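Local coordinates for De novo designed switch protein caging a hemagglutinin binder (sCageHA267_1S) (Synthetic construct, PDB 7CBC) that holds a hemagglutinin-binding domain caged on a designed six-helix bundle, probably so that switching exposes the binder and lets the protein act as a biosensor, at residues N37-V41 / N232-L236; L86-R90 / L105-A109; I171-K175 / L215-R219; I292-L296 / A306-V310. All blocks are in the same frame, centred on the assembly; numbering follows the deposited sequence.

Helix 3-46 comes first in the chain, and its contact with helix 195-239 (interaction 1) closes the widest loop, joining the first and fifth helices of the bundle. Within that loop lie interactions 2 and 3, in series: each ties two consecutive antiparallel helices, 50-93 to 99-142 and 146-190 to 195-239. Helix 195-239 thus serves interactions 1 and 3, whose centres are about 28 Å apart. Interaction 4 comes after all of these in the chain and crosses none; it joins two short helices of the small C-terminal domain, its centre about 23 Å from that of interaction 2.

Interaction 1. Residues N37-V41 / N232-L236; sequences NLELV and NLDLL
L38 and N232 sit level across two helices that run almost exactly parallel, 4° apart, with axes 11.5 Å from each other at closest. One turn on, V41 is level with L236. Spacing of this kind leaves room for whole side chains between the backbones, so side chains, not main-chain atoms, do the touching. L38 CD2 meets L235 CD2 at 3.6 Å, and V41 CG1 reaches the same L235 methyl at 3.9 Å, V41 and L235 approaching tip to tip. With CG of L235 anti to the backbone N (chi1 176°), the branch extends until CD2 lies between L38 CD2 and V41 CG1. On the other branch of V41, CG2 lies 3.9 Å from L236 CD2. A polar pair adjoins this apolar group: the amides of N37 and N232 meet head-on with their planes 38° apart, ND2 of N37 3.5 Å from OD1 of N232. That oxygen is hydrogen-bonded by NE2 of Q34, while N133 of helix 99-142 touches both asparagines. Helix 245-268 covers L38 and L235. A buried polar layer, its N232 oxygen satisfied by Q34, thus sits beside leucine and valine packing and may add specificity to it.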
loop_
_atom_site.group_PDB
_atom_site.type_symbol
_atom_site.label_atom_id
_atom_site.label_comp_id
_atom_site.label_asym_id
_atom_site.label_seq_id
_atom_site.Cartn_x
_atom_site.Cartn_y
_atom_site.Cartn_z
ATOM N N ASN A 37 12.450 -10.964 -11.086
ATOM C CA ASN A 37 11.736 -11.918 -11.927
ATOM C C ASN A 37 12.089 -11.731 -13.399
ATOM O O ASN A 37 12.322 -12.712 -14.119
ATOM C CB ASN A 37 10.231 -11.811 -11.711
ATOM C CG ASN A 37 9.472 -12.941 -12.381
ATOM O OD1 ASN A 37 9.377 -14.049 -11.846
ATOM N ND2 ASN A 37 8.938 -12.674 -13.567
ATOM N N LEU A 38 12.151 -10.482 -13.865
ATOM C CA LEU A 38 12.499 -10.261 -15.263
ATOM C C LEU A 38 13.900 -10.772 -15.555
ATOM O O LEU A 38 14.127 -11.443 -16.570
ATOM C CB LEU A 38 12.372 -8.784 -15.618
ATOM C CG LEU A 38 10.925 -8.282 -15.593
ATOM C CD1 LEU A 38 10.845 -6.892 -16.188
ATOM C CD2 LEU A 38 9.992 -9.248 -16.329
ATOM N N GLU A 39 14.847 -10.480 -14.662
ATOM C CA GLU A 39 16.209 -10.970 -14.820
ATOM C C GLU A 39 16.255 -12.491 -14.846
ATOM O O GLU A 39 17.008 -13.083 -15.627
ATOM C CB GLU A 39 17.086 -10.434 -13.694
ATOM C CG GLU A 39 17.358 -8.952 -13.788
ATOM C CD GLU A 39 18.715 -8.675 -14.386
ATOM O OE1 GLU A 39 19.618 -9.526 -14.218
ATOM O OE2 GLU A 39 18.879 -7.613 -15.027
ATOM N N LEU A 40 15.467 -13.143 -13.991
ATOM C CA LEU A 40 15.471 -14.599 -13.960
ATOM C C LEU A 40 14.915 -15.183 -15.255
ATOM O O LEU A 40 15.455 -16.163 -15.793
ATOM C CB LEU A 40 14.673 -15.088 -12.757
ATOM C CG LEU A 40 14.525 -16.605 -12.698
ATOM C CD1 LEU A 40 15.903 -17.283 -12.726
ATOM C CD2 LEU A 40 13.704 -17.034 -11.483
ATOM N N VAL A 41 13.829 -14.601 -15.770
ATOM C CA VAL A 41 13.304 -15.053 -17.053
ATOM C C VAL A 41 14.363 -14.911 -18.135
ATOM O O VAL A 41 14.550 -15.808 -18.967
ATOM C CB VAL A 41 12.030 -14.275 -17.415
ATOM C CG1 VAL A 41 11.621 -14.594 -18.836
ATOM C CG2 VAL A 41 10.928 -14.628 -16.458
ATOM N N ASN A 232 3.866 -10.858 -16.302
ATOM C CA ASN A 232 4.733 -11.995 -16.013
ATOM C C ASN A 232 4.234 -13.266 -16.696
ATOM O O ASN A 232 5.003 -13.969 -17.359
ATOM C CB ASN A 232 4.847 -12.189 -14.506
ATOM C CG ASN A 232 5.737 -11.164 -13.860
ATOM O OD1 ASN A 232 6.468 -10.442 -14.535
ATOM N ND2 ASN A 232 5.677 -11.084 -12.539
ATOM N N LEU A 233 2.943 -13.571 -16.560
ATOM C CA LEU A 233 2.399 -14.751 -17.217
ATOM C C LEU A 233 2.481 -14.629 -18.736
ATOM O O LEU A 233 2.888 -15.582 -19.415
ATOM C CB LEU A 233 0.960 -14.982 -16.762
ATOM C CG LEU A 233 0.828 -15.155 -15.249
ATOM C CD1 LEU A 233 -0.583 -14.813 -14.788
ATOM C CD2 LEU A 233 1.201 -16.574 -14.828
ATOM N N ASP A 234 2.120 -13.464 -19.285
ATOM C CA ASP A 234 2.232 -13.243 -20.728
ATOM C C ASP A 234 3.666 -13.443 -21.206
ATOM O O ASP A 234 3.901 -13.990 -22.289
ATOM C CB ASP A 234 1.749 -11.832 -21.083
ATOM C CG ASP A 234 0.219 -11.694 -21.052
ATOM O OD1 ASP A 234 -0.467 -12.665 -20.650
ATOM O OD2 ASP A 234 -0.293 -10.599 -21.405
ATOM N N LEU A 235 4.640 -13.007 -20.406
ATOM C CA LEU A 235 6.037 -13.164 -20.786
ATOM C C LEU A 235 6.472 -14.621 -20.705
ATOM O O LEU A 235 7.224 -15.100 -21.568
ATOM C CB LEU A 235 6.907 -12.291 -19.891
ATOM C CG LEU A 235 8.417 -12.384 -20.064
ATOM C CD1 LEU A 235 8.846 -11.831 -21.422
ATOM C CD2 LEU A 235 9.103 -11.644 -18.930
ATOM N N LEU A 236 6.015 -15.341 -19.673
ATOM C CA LEU A 236 6.297 -16.772 -19.576
ATOM C C LEU A 236 5.631 -17.544 -20.704
ATOM O O LEU A 236 6.196 -18.523 -21.223
ATOM C CB LEU A 236 5.829 -17.312 -18.227
ATOM C CG LEU A 236 6.719 -16.937 -17.044
ATOM C CD1 LEU A 236 6.297 -17.706 -15.815
ATOM C CD2 LEU A 236 8.180 -17.199 -17.355
#

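Interaction 2. Residues L86-R90 / L105-A109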
loop_
_atom_site.group_PDB
_atom_site.type_symbol
_atom_site.label_atom_id
_atom_site.label_comp_id
_atom_site.label_asym_id
_atom_site.label_seq_id
_atom_site.Cartn_x
_atom_site.Cartn_y
_atom_site.Cartn_z
ATOM N N LEU A 86 -0.279 6.647 18.516
ATOM C CA LEU A 86 -1.523 6.512 19.265
ATOM C C LEU A 86 -1.303 6.680 20.763
ATOM O O LEU A 86 -2.257 6.996 21.490
ATOM C CB LEU A 86 -2.183 5.168 18.944
ATOM C CG LEU A 86 -2.728 5.152 17.504
ATOM C CD1 LEU A 86 -2.728 3.755 16.869
ATOM C CD2 LEU A 86 -4.115 5.755 17.458
ATOM N N GLU A 87 -0.061 6.520 21.234
ATOM C CA GLU A 87 0.227 6.618 22.659
ATOM C C GLU A 87 0.373 8.066 23.099
ATOM O O GLU A 87 -0.156 8.461 24.145
ATOM C CB GLU A 87 1.486 5.822 23.008
ATOM C CG GLU A 87 1.172 4.483 23.624
ATOM C CD GLU A 87 0.153 4.587 24.747
ATOM O OE1 GLU A 87 0.350 5.419 25.658
ATOM O OE2 GLU A 87 -0.857 3.845 24.712
ATOM N N GLU A 88 1.098 8.871 22.321
ATOM C CA GLU A 88 1.101 10.305 22.579
ATOM C C GLU A 88 -0.316 10.853 22.547
ATOM O O GLU A 88 -0.699 11.672 23.388
ATOM C CB GLU A 88 1.983 11.021 21.559
ATOM C CG GLU A 88 1.746 12.520 21.484
ATOM C CD GLU A 88 2.780 13.237 20.628
ATOM O OE1 GLU A 88 2.773 14.486 20.628
ATOM O OE2 GLU A 88 3.588 12.540 19.969
ATOM N N ALA A 89 -1.114 10.399 21.583
ATOM C CA ALA A 89 -2.512 10.803 21.522
ATOM C C ALA A 89 -3.267 10.365 22.766
ATOM O O ALA A 89 -3.991 11.156 23.381
ATOM C CB ALA A 89 -3.166 10.230 20.264
ATOM N N ARG A 90 -3.103 9.101 23.154
ATOM C CA ARG A 90 -3.823 8.563 24.298
ATOM C C ARG A 90 -3.381 9.227 25.598
ATOM O O ARG A 90 -4.193 9.387 26.518
ATOM C CB ARG A 90 -3.621 7.045 24.345
ATOM C CG ARG A 90 -4.451 6.313 25.380
ATOM C CD ARG A 90 -4.791 4.886 24.952
ATOM N NE ARG A 90 -3.727 4.272 24.160
ATOM C CZ ARG A 90 -3.846 3.923 22.879
ATOM N NH1 ARG A 90 -4.989 4.112 22.230
ATOM N NH2 ARG A 90 -2.819 3.379 22.247
ATOM N N LEU A 105 -10.710 8.233 19.418
ATOM C CA LEU A 105 -9.384 7.625 19.427
ATOM C C LEU A 105 -9.455 6.109 19.309
ATOM O O LEU A 105 -8.631 5.500 18.615
ATOM C CB LEU A 105 -8.623 8.019 20.687
ATOM C CG LEU A 105 -7.182 7.503 20.663
ATOM C CD1 LEU A 105 -6.348 8.258 19.606
ATOM C CD2 LEU A 105 -6.531 7.577 22.044
ATOM N N LYS A 106 -10.414 5.471 19.982
ATOM C CA LYS A 106 -10.575 4.033 19.770
ATOM C C LYS A 106 -10.905 3.735 18.314
ATOM O O LYS A 106 -10.443 2.734 17.748
ATOM C CB LYS A 106 -11.649 3.469 20.698
ATOM C CG LYS A 106 -12.081 2.035 20.371
ATOM C CD LYS A 106 -12.907 1.408 21.511
ATOM C CE LYS A 106 -14.338 1.972 21.600
ATOM N NZ LYS A 106 -15.240 1.436 20.533
ATOM N N ALA A 107 -11.695 4.602 17.681
ATOM C CA ALA A 107 -11.999 4.395 16.273
ATOM C C ALA A 107 -10.762 4.583 15.416
ATOM O O ALA A 107 -10.623 3.927 14.383
ATOM C CB ALA A 107 -13.110 5.340 15.820
ATOM N N ILE A 108 -9.849 5.460 15.823
ATOM C CA ILE A 108 -8.626 5.631 15.049
ATOM C C ILE A 108 -7.700 4.442 15.255
ATOM O O ILE A 108 -7.048 3.974 14.312
ATOM C CB ILE A 108 -7.947 6.955 15.430
ATOM C CG1 ILE A 108 -8.829 8.123 15.041
ATOM C CG2 ILE A 108 -6.596 7.110 14.750
ATOM C CD1 ILE A 108 -8.179 9.401 15.395
ATOM N N ALA A 109 -7.621 3.934 16.486
ATOM C CA ALA A 109 -6.734 2.805 16.743
ATOM C C ALA A 109 -7.218 1.555 16.027
ATOM O O ALA A 109 -6.421 0.852 15.396
ATOM C CB ALA A 109 -6.609 2.558 18.247
#
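L105 spans the gap to A89 and R90 with a single forked side chain. Its CB leaves the backbone toward helix 50-93, and a first torsion that sets CG anti to the backbone N (chi1 -175°) carries it across the gap, where the fork parts the methyls. CD1 turns inward, 3.8 Å from A89 CB and 4.0 Å from L86 CD2. CD2 takes the outer course and settles against R90, 3.7 Å from its CB; it also lies 3.8 Å from R90 NH1, oblique to the guanidinium plane. The two segments belong to an antiparallel helical hairpin within the six-helix bundle: helix 50-93 is followed, after a short linker, by helix 99-142, and the axes of the two short segments run 174° apart. L86 does the same from the other helix. Its CD2 lies 3.9 Å from I108 CG2 and also touches A109, whose CB faces it. Helix 3-46 covers the inner side, resting on A89 and I108, and an ethanol molecule, probably from the crystallisation liquor, is bound beside I108. At the partly exposed margin the R90 chain bends at chi3, and NE and NH2 grip E87 OE2 side-on in a salt bridge, NE at 3.0 Å; both approach from one face of the carboxylate, and the carbonyl oxygen of L86 sits over the centre of one guanidinium face.

Interaction 3. Residues I171-K175 / L215-R219; sequences IRAAK and LELLR
I171 packs onto L218 and R219 in an antiparallel helical hairpin, helix 146-190 turning back into helix 195-239 with the axes of the two short segments 170° apart and 10.5 Å from each other at closest. I171 CD1 lies 3.8 Å from L218 CB and equally near L218 CD1, whereas CG2 rests 4.0 Å from R219 CG, on the apolar stem of the arginine. One turn later A174 presents only a methyl, and L215 CD2 comes to it at 4.1 Å. A118 of helix 99-142 touches I171, A174 and L218, so a third helix closes the buried side of this hairpin. K175 completes the walk at the partly exposed margin, where L215 CD1 lies against its CA at 3.7 Å. Its chain runs extended as far as CE before bending at chi4, and its NZ has a salt-bridge partner in E179. R219 NH1 keeps a weak salt-bridging bond to E216 OE1, within its own helix. These acids probably offset the closeness of the two positive ends, K175 NZ and R219 NH2 being 3.8 Å apart. The nearest approach is R219 NH2 to K175 CD, 3.3 Å, with that carbon at the guanidinium edge, near its plane.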
loop_
_atom_site.group_PDB
_atom_site.type_symbol
_atom_site.label_atom_id
_atom_site.label_comp_id
_atom_site.label_asym_id
_atom_site.label_seq_id
_atom_site.Cartn_x
_atom_site.Cartn_y
_atom_site.Cartn_z
ATOM N N ILE A 171 -8.683 -6.555 1.041
ATOM C CA ILE A 171 -8.843 -5.107 0.987
ATOM C C ILE A 171 -10.315 -4.740 1.064
ATOM O O ILE A 171 -10.704 -3.827 1.806
ATOM C CB ILE A 171 -8.162 -4.535 -0.267
ATOM C CG1 ILE A 171 -6.661 -4.786 -0.159
ATOM C CG2 ILE A 171 -8.430 -3.024 -0.380
ATOM C CD1 ILE A 171 -6.106 -4.361 1.230
ATOM N N ARG A 172 -11.163 -5.474 0.341
ATOM C CA ARG A 172 -12.598 -5.267 0.472
ATOM C C ARG A 172 -13.076 -5.535 1.898
ATOM O O ARG A 172 -14.042 -4.915 2.352
ATOM C CB ARG A 172 -13.338 -6.135 -0.542
ATOM C CG ARG A 172 -14.771 -6.494 -0.190
ATOM C CD ARG A 172 -15.017 -7.974 -0.480
ATOM N NE ARG A 172 -14.879 -8.270 -1.905
ATOM C CZ ARG A 172 -15.099 -9.461 -2.451
ATOM N NH1 ARG A 172 -15.468 -10.489 -1.693
ATOM N NH2 ARG A 172 -14.941 -9.618 -3.755
ATOM N N ALA A 173 -12.408 -6.427 2.634
ATOM C CA ALA A 173 -12.789 -6.598 4.032
ATOM C C ALA A 173 -12.309 -5.433 4.882
ATOM O O ALA A 173 -13.010 -5.006 5.815
ATOM C CB ALA A 173 -12.242 -7.904 4.589
ATOM N N ALA A 174 -11.107 -4.925 4.590
ATOM C CA ALA A 174 -10.621 -3.743 5.291
ATOM C C ALA A 174 -11.538 -2.553 5.043
ATOM O O ALA A 174 -11.802 -1.752 5.953
ATOM C CB ALA A 174 -9.190 -3.428 4.854
ATOM N N LYS A 175 -12.050 -2.429 3.820
ATOM C CA LYS A 175 -12.969 -1.343 3.516
ATOM C C LYS A 175 -14.256 -1.479 4.320
ATOM O O LYS A 175 -14.681 -0.544 5.009
ATOM C CB LYS A 175 -13.266 -1.311 2.019
ATOM C CG LYS A 175 -14.307 -0.254 1.650
ATOM C CD LYS A 175 -14.485 -0.117 0.141
ATOM C CE LYS A 175 -15.478 0.988 -0.175
ATOM N NZ LYS A 175 -15.090 2.269 0.482
ATOM N N LEU A 215 -6.927 3.569 2.373
ATOM C CA LEU A 215 -7.394 2.379 1.672
ATOM C C LEU A 215 -7.040 2.435 0.191
ATOM O O LEU A 215 -6.723 1.402 -0.406
ATOM C CB LEU A 215 -8.907 2.209 1.867
ATOM C CG LEU A 215 -9.342 1.789 3.277
ATOM C CD1 LEU A 215 -10.880 1.720 3.405
ATOM C CD2 LEU A 215 -8.682 0.461 3.717
ATOM N N GLU A 216 -7.050 3.628 -0.409
ATOM C CA GLU A 216 -6.667 3.734 -1.815
ATOM C C GLU A 216 -5.183 3.415 -2.016
ATOM O O GLU A 216 -4.804 2.858 -3.055
ATOM C CB GLU A 216 -7.012 5.124 -2.342
ATOM C CG GLU A 216 -6.751 5.338 -3.825
ATOM C CD GLU A 216 -7.697 4.560 -4.720
ATOM O OE1 GLU A 216 -8.730 4.076 -4.212
ATOM O OE2 GLU A 216 -7.393 4.424 -5.934
ATOM N N LEU A 217 -4.337 3.743 -1.034
ATOM C CA LEU A 217 -2.955 3.268 -1.051
ATOM C C LEU A 217 -2.891 1.773 -1.347
ATOM O O LEU A 217 -2.156 1.337 -2.232
ATOM C CB LEU A 217 -2.281 3.573 0.289
ATOM C CG LEU A 217 -1.991 5.042 0.605
ATOM C CD1 LEU A 217 -1.299 5.141 1.929
ATOM C CD2 LEU A 217 -1.098 5.621 -0.492
ATOM N N LEU A 218 -3.689 0.978 -0.630
ATOM C CA LEU A 218 -3.627 -0.468 -0.782
ATOM C C LEU A 218 -4.212 -0.910 -2.111
ATOM O O LEU A 218 -3.717 -1.863 -2.723
ATOM C CB LEU A 218 -4.362 -1.150 0.365
ATOM C CG LEU A 218 -3.758 -0.856 1.734
ATOM C CD1 LEU A 218 -4.747 -1.176 2.835
ATOM C CD2 LEU A 218 -2.468 -1.623 1.936
ATOM N N ARG A 219 -5.280 -0.251 -2.562
ATOM C CA ARG A 219 -5.830 -0.567 -3.872
ATOM C C ARG A 219 -4.821 -0.277 -4.970
ATOM O O ARG A 219 -4.633 -1.099 -5.874
ATOM C CB ARG A 219 -7.120 0.212 -4.117
ATOM C CG ARG A 219 -8.323 -0.299 -3.324
ATOM C CD ARG A 219 -9.619 0.248 -3.916
ATOM N NE ARG A 219 -10.696 0.292 -2.939
ATOM C CZ ARG A 219 -10.811 1.242 -2.018
ATOM N NH1 ARG A 219 -9.911 2.212 -1.947
ATOM N NH2 ARG A 219 -11.814 1.209 -1.159
#

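Interaction 4. Residues I292-L296 / A306-V310; sequences IKELL and ARDAV
L296 and A306 mark the tight end of a contact that opens toward solvent as it passes K293 and R307. Here the CA atoms of L296 and A306 stand 5.7 Å apart, close enough for their CB atoms to meet at 3.8 Å, and L296 CD1 slips over the second helix to lie 3.6 Å from A306 CA and 3.7 Å from A309 CB. The CG of L296 stands anti to the carbonyl carbon (chi1 -55°), which lays the methyl across the small residues. At the other end of the buried strip V310 CG1 is shared: I292 CG2 touches it at 3.6 Å, the two side chains running antiparallel alongside, and K293 CG flanks it at 3.7 Å. The solvent side begins with K293, itself partly exposed. It crosses V310 at about a right angle, then bends at chi3 and chi4 so that CE lies 3.6 Å from the CA of R307. The exposed arginine gives only its CA and CB regions to the contact, its NH2 being engaged by E311. Helix 274-284 backs the apolar side, touching I292, L296 and A309, and C301, disulfide-linked to C275, also touches L296. Crossing at 139°, this pair of helices rests on close packing at A306 and A309 and on K293 carbons lying over V310, consistent with a small domain, probably the caged binder, that has an apolar core of its own.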
loop_
_atom_site.group_PDB
_atom_site.type_symbol
_atom_site.label_atom_id
_atom_site.label_comp_id
_atom_site.label_asym_id
_atom_site.label_seq_id
_atom_site.Cartn_x
_atom_site.Cartn_y
_atom_site.Cartn_z
ATOM N N ILE A 292 -2.029 25.359 10.154
ATOM C CA ILE A 292 -2.028 24.371 9.083
ATOM C C ILE A 292 -0.604 23.963 8.732
ATOM O O ILE A 292 -0.313 22.774 8.541
ATOM C CB ILE A 292 -2.788 24.913 7.863
ATOM C CG1 ILE A 292 -4.272 25.000 8.197
ATOM C CG2 ILE A 292 -2.585 24.005 6.667
ATOM C CD1 ILE A 292 -5.094 25.687 7.164
ATOM N N LYS A 293 0.313 24.932 8.654
ATOM C CA LYS A 293 1.689 24.572 8.323
ATOM C C LYS A 293 2.339 23.755 9.437
ATOM O O LYS A 293 3.159 22.873 9.155
ATOM C CB LYS A 293 2.507 25.826 8.005
ATOM C CG LYS A 293 2.001 26.577 6.771
ATOM C CD LYS A 293 3.069 27.477 6.152
ATOM C CE LYS A 293 3.775 26.794 4.977
ATOM N NZ LYS A 293 4.941 25.962 5.383
ATOM N N GLU A 294 1.978 24.013 10.700
ATOM C CA GLU A 294 2.482 23.177 11.784
ATOM C C GLU A 294 1.892 21.775 11.702
ATOM O O GLU A 294 2.567 20.785 12.018
ATOM C CB GLU A 294 2.165 23.815 13.139
ATOM C CG GLU A 294 2.914 23.180 14.317
ATOM C CD GLU A 294 2.179 23.320 15.643
ATOM O OE1 GLU A 294 1.458 24.328 15.830
ATOM O OE2 GLU A 294 2.324 22.417 16.504
ATOM N N LEU A 295 0.630 21.672 11.281
ATOM C CA LEU A 295 -0.002 20.369 11.177
ATOM C C LEU A 295 0.620 19.554 10.047
ATOM O O LEU A 295 0.864 18.354 10.203
ATOM C CB LEU A 295 -1.499 20.545 10.964
ATOM C CG LEU A 295 -2.376 19.327 10.695
ATOM C CD1 LEU A 295 -2.745 18.596 11.997
ATOM C CD2 LEU A 295 -3.627 19.777 9.977
ATOM N N LEU A 296 0.894 20.199 8.910
ATOM C CA LEU A 296 1.467 19.491 7.767
ATOM C C LEU A 296 2.919 19.101 8.032
ATOM O O LEU A 296 3.351 18.009 7.647
ATOM C CB LEU A 296 1.357 20.357 6.507
ATOM C CG LEU A 296 -0.034 20.868 6.103
ATOM C CD1 LEU A 296 0.029 21.782 4.896
ATOM C CD2 LEU A 296 -1.008 19.748 5.839
ATOM N N ALA A 306 3.997 21.559 2.232
ATOM C CA ALA A 306 3.155 22.355 3.123
ATOM C C ALA A 306 2.907 23.744 2.548
ATOM O O ALA A 306 1.758 24.179 2.434
ATOM C CB ALA A 306 3.789 22.449 4.512
ATOM N N ARG A 307 3.978 24.455 2.177
ATOM C CA ARG A 307 3.822 25.750 1.515
ATOM C C ARG A 307 2.898 25.636 0.309
ATOM O O ARG A 307 2.030 26.488 0.097
ATOM C CB ARG A 307 5.199 26.305 1.120
ATOM C CG ARG A 307 5.216 27.304 -0.038
ATOM C CD ARG A 307 5.567 26.608 -1.362
ATOM N NE ARG A 307 5.088 27.347 -2.531
ATOM C CZ ARG A 307 4.910 26.806 -3.734
ATOM N NH1 ARG A 307 5.160 25.517 -3.926
ATOM N NH2 ARG A 307 4.468 27.549 -4.741
ATOM N N ASP A 308 3.044 24.567 -0.473
ATOM C CA ASP A 308 2.172 24.379 -1.629
ATOM C C ASP A 308 0.723 24.167 -1.215
ATOM O O ASP A 308 -0.194 24.601 -1.915
ATOM C CB ASP A 308 2.629 23.189 -2.466
ATOM C CG ASP A 308 1.596 22.803 -3.510
ATOM O OD1 ASP A 308 1.536 23.479 -4.556
ATOM O OD2 ASP A 308 0.807 21.865 -3.260
ATOM N N ALA A 309 0.497 23.463 -0.103
ATOM C CA ALA A 309 -0.871 23.159 0.307
ATOM C C ALA A 309 -1.591 24.404 0.824
ATOM O O ALA A 309 -2.781 24.593 0.546
ATOM C CB ALA A 309 -0.871 22.051 1.363
ATOM N N VAL A 310 -0.888 25.269 1.562
ATOM C CA VAL A 310 -1.521 26.494 2.054
ATOM C C VAL A 310 -1.685 27.505 0.923
ATOM O O VAL A 310 -2.746 28.125 0.780
ATOM C CB VAL A 310 -0.738 27.079 3.246
ATOM C CG1 VAL A 310 -0.840 26.152 4.432
ATOM C CG2 VAL A 310 0.719 27.310 2.892
#